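Local coordinates for glutathione peroxidase-like protein (PDB 3DWV) that probably reduces hydroperoxides as a tryparedoxin-dependent peroxidase of the glutathione peroxidase family in Trypanosoma brucei, at residues Glu131-Thr136 against Gly159-Arg164. The protein carries 1 engineered substitution. Numbering follows the deposited sequence.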
ATOM      1  N   GLU A 131       4.259  -8.962  -5.099  1.00 11.43           N
ATOM      2  CA  GLU A 131       5.327  -9.969  -5.001  1.00 11.62           C
ATOM      3  C   GLU A 131       6.672  -9.289  -5.051  1.00 12.29           C
ATOM      4  O   GLU A 131       7.567  -9.663  -4.253  1.00 13.39           O
ATOM      5  CB  GLU A 131       5.134 -11.028  -6.097  1.00 16.07           C
ATOM      6  CG  GLU A 131       3.805 -11.748  -5.708  1.00 18.92           C
ATOM      7  CD  GLU A 131       3.962 -12.553  -4.436  1.00 21.59           C
ATOM      8  OE1 GLU A 131       4.327 -13.745  -4.669  1.00 31.36           O
ATOM      9  OE2 GLU A 131       3.768 -12.202  -3.229  1.00 18.66           O
ATOM     10  N   TYR A 132       6.770  -8.299  -5.930  1.00 10.97           N
ATOM     11  CA  TYR A 132       8.046  -7.548  -5.927  1.00 10.19           C
ATOM     12  C   TYR A 132       8.309  -6.756  -4.664  1.00 11.36           C
ATOM     13  O   TYR A 132       9.430  -6.802  -4.118  1.00 11.39           O
ATOM     14  CB  TYR A 132       8.014  -6.628  -7.167  1.00 11.07           C
ATOM     15  CG  TYR A 132       9.140  -5.596  -7.194  1.00 11.46           C
ATOM     16  CD1 TYR A 132      10.478  -5.955  -7.395  1.00 13.84           C
ATOM     17  CD2 TYR A 132       8.835  -4.255  -7.019  1.00 13.22           C
ATOM     18  CE1 TYR A 132      11.478  -4.981  -7.419  1.00 12.48           C
ATOM     19  CE2 TYR A 132       9.806  -3.284  -7.028  1.00 13.06           C
ATOM     20  CZ  TYR A 132      11.121  -3.663  -7.226  1.00 12.21           C
ATOM     21  OH  TYR A 132      12.056  -2.649  -7.228  1.00 16.57           O
ATOM     22  N   MET A 133       7.351  -5.945  -4.163  1.00 10.12           N
ATOM     23  CA  MET A 133       7.619  -5.131  -2.978  1.00  9.17           C
ATOM     24  C   MET A 133       7.857  -6.018  -1.762  1.00 10.45           C
ATOM     25  O   MET A 133       8.748  -5.748  -0.940  1.00 12.01           O
ATOM     26  CB  MET A 133       6.421  -4.189  -2.714  1.00 11.28           C
ATOM     27  CG  MET A 133       6.276  -3.123  -3.782  1.00 11.95           C
ATOM     28  SD  MET A 133       5.031  -1.871  -3.370  1.00 12.14           S
ATOM     29  CE  MET A 133       3.542  -2.802  -3.034  1.00 13.61           C
ATOM     30  N   LYS A 134       7.080  -7.117  -1.638  1.00 10.34           N
ATOM     31  CA  LYS A 134       7.214  -8.006  -0.474  1.00 11.47           C
ATOM     32  C   LYS A 134       8.545  -8.715  -0.432  1.00 13.28           C
ATOM     33  O   LYS A 134       9.123  -8.968   0.651  1.00 14.81           O
ATOM     34  CB  LYS A 134       6.086  -9.053  -0.492  1.00 12.18           C
ATOM     35  CG  LYS A 134       4.697  -8.467  -0.194  1.00  9.74           C
ATOM     36  CD  LYS A 134       3.610  -9.358  -0.804  1.00 14.01           C
ATOM     37  CE  LYS A 134       3.460 -10.670  -0.078  1.00 17.15           C
ATOM     38  NZ  LYS A 134       2.409 -11.531  -0.717  1.00 12.29           N
ATOM     39  N   LYS A 135       9.063  -9.089  -1.622  1.00 13.19           N
ATOM     40  CA  LYS A 135      10.342  -9.803  -1.533  0.50 12.95           C
ATOM     41  C   LYS A 135      11.446  -8.762  -1.393  1.00 13.62           C
ATOM     42  O   LYS A 135      12.474  -9.077  -0.757  1.00 12.76           O
ATOM     43  CB  LYS A 135      10.570 -10.757  -2.686  0.50 14.43           C
ATOM     44  CG  LYS A 135      10.788 -10.126  -4.049  0.50 16.25           C
ATOM     45  CD  LYS A 135      11.709 -11.013  -4.882  0.50 20.73           C
ATOM     46  CE  LYS A 135      11.903 -10.429  -6.275  0.50 21.49           C
ATOM     47  NZ  LYS A 135      10.568 -10.196  -6.900  0.50 20.79           N
ATOM     48  N   THR A 136      11.244  -7.559  -1.932  1.00 11.78           N
ATOM     49  CA  THR A 136      12.293  -6.536  -1.715  1.00 11.59           C
ATOM     50  C   THR A 136      12.379  -6.153  -0.241  1.00 12.13           C
ATOM     51  O   THR A 136      13.485  -6.037   0.315  1.00 13.55           O
ATOM     52  CB  THR A 136      12.044  -5.293  -2.573  1.00 12.09           C
ATOM     53  OG1 THR A 136      11.977  -5.718  -3.937  1.00 15.41           O
ATOM     54  CG2 THR A 136      13.200  -4.303  -2.435  1.00 14.24           C
ATOM     55  N   GLY A 159      11.567   4.677  -7.849  1.00 15.60           N
ATOM     56  CA  GLY A 159      10.557   3.638  -7.794  1.00 12.90           C
ATOM     57  C   GLY A 159      10.966   2.391  -7.055  1.00 13.43           C
ATOM     58  O   GLY A 159      10.353   1.326  -7.163  1.00 13.66           O
ATOM     59  N   VAL A 160      12.042   2.436  -6.274  1.00 13.58           N
ATOM     60  CA  VAL A 160      12.487   1.291  -5.483  1.00 13.80           C
ATOM     61  C   VAL A 160      11.926   1.268  -4.060  1.00 14.30           C
ATOM     62  O   VAL A 160      11.992   2.300  -3.370  1.00 18.69           O
ATOM     63  CB  VAL A 160      14.027   1.324  -5.391  1.00 13.13           C
ATOM     64  CG1 VAL A 160      14.559   0.021  -4.840  1.00 13.86           C
ATOM     65  CG2 VAL A 160      14.630   1.646  -6.754  1.00 19.29           C
ATOM     66  N   PRO A 161      11.356   0.159  -3.602  1.00 15.14           N
ATOM     67  CA  PRO A 161      10.852  -0.009  -2.229  1.00 13.91           C
ATOM     68  C   PRO A 161      12.004   0.024  -1.220  1.00 12.26           C
ATOM     69  O   PRO A 161      12.889  -0.819  -1.389  1.00 15.06           O
ATOM     70  CB  PRO A 161      10.224  -1.401  -2.222  1.00 13.53           C
ATOM     71  CG  PRO A 161      10.038  -1.748  -3.669  1.00 16.77           C
ATOM     72  CD  PRO A 161      11.136  -1.058  -4.424  1.00 15.02           C
ATOM     73  N   VAL A 162      11.962   0.951  -0.266  1.00 14.06           N
ATOM     74  CA  VAL A 162      13.080   1.128   0.665  1.00 16.00           C
ATOM     75  C   VAL A 162      12.684   0.891   2.109  1.00 14.71           C
ATOM     76  O   VAL A 162      13.568   0.701   2.955  1.00 17.24           O
ATOM     77  CB  VAL A 162      13.681   2.531   0.480  1.00 16.65           C
ATOM     78  CG1 VAL A 162      14.396   2.548  -0.876  1.00 17.19           C
ATOM     79  CG2 VAL A 162      12.664   3.653   0.559  1.00 18.07           C
ATOM     80  N   GLU A 163      11.411   0.893   2.457  1.00 12.89           N
ATOM     81  CA  GLU A 163      10.961   0.534   3.805  1.00 13.25           C
ATOM     82  C   GLU A 163       9.584  -0.127   3.727  1.00 13.85           C
ATOM     83  O   GLU A 163       8.775   0.208   2.835  1.00 12.00           O
ATOM     84  CB  GLU A 163      10.855   1.734   4.757  1.00 16.72           C
ATOM     85  CG  GLU A 163      12.015   2.700   4.773  1.00 21.12           C
ATOM     86  CD  GLU A 163      13.252   2.259   5.525  1.00 24.54           C
ATOM     87  OE1 GLU A 163      13.166   1.315   6.351  1.00 25.51           O
ATOM     88  OE2 GLU A 163      14.321   2.885   5.280  1.00 29.74           O
ATOM     89  N   ARG A 164       9.314  -1.019   4.666  1.00 13.04           N
ATOM     90  CA  ARG A 164       7.995  -1.607   4.888  1.00 11.17           C
ATOM     91  C   ARG A 164       7.553  -1.111   6.280  1.00 11.65           C
ATOM     92  O   ARG A 164       8.340  -1.291   7.231  1.00 13.57           O
ATOM     93  CB  ARG A 164       7.934  -3.141   4.897  1.00 12.68           C
ATOM     94  CG  ARG A 164       6.543  -3.734   5.019  1.00 13.40           C
ATOM     95  CD  ARG A 164       6.417  -5.170   5.480  1.00 16.43           C
ATOM     96  NE  ARG A 164       6.765  -6.076   4.413  1.00 20.30           N
ATOM     97  CZ  ARG A 164       6.181  -7.246   4.142  1.00 14.28           C
ATOM     98  NH1 ARG A 164       5.181  -7.734   4.856  1.00 15.59           N
ATOM     99  NH2 ARG A 164       6.642  -7.922   3.108  1.00 14.30           N
TER
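Pro161 fills the centre of the contact: its ring sits between Tyr132, Met133 and Thr136, crossing each of those side chains at about a right angle. Tyr132 gives the tightest touch, with OH 3.4 Å from Pro161 CD and CE2 3.7 Å from the same carbon; the proline CD approaches the hydroxyl end of the ring obliquely. Tyr132 reaches that far because its CG lies anti to the backbone N (chi1 170°), which sends the ring out toward the proline. On the next residue, Met133 CG rests 4.0 Å from Pro161 CG; the rest of its side chain leads away from the proline, and it touches Phe153 and Ile155 of strand 152-155. This is a helix laid on one face of the thioredoxin-fold sheet: 128-136 packs on 161-165, an outermost strand, and the two short segments cross at -71° with their axes 8.6 Å apart. A classic beta bulge at Val162 and Glu163, opposite Leu154, follows directly after the proline. While Tyr132, Met133 and Pro161 are buried, Thr136 lies at the partly exposed margin, where its CG2 meets Pro161 O at 3.7 Å. Its OG1 turns back to Tyr132 O at 2.8 Å, while Thr136 N bonds that oxygen from the opposite face of the carbonyl plane. Farther along the strand, the partly exposed Arg164 adds a second, polar-ended touch: Lys134 O sits in plane at the guanidinium edge, 3.6 Å from Arg164 NH2, too far for a hydrogen bond. The guanidinium is held instead by the carbonyls of Lys137, Lys144 and Ala145, and Lys134 NZ points away to Val121 O, Asn122 OD1 and a 2.9 Å salt bridge with Glu131 OE2.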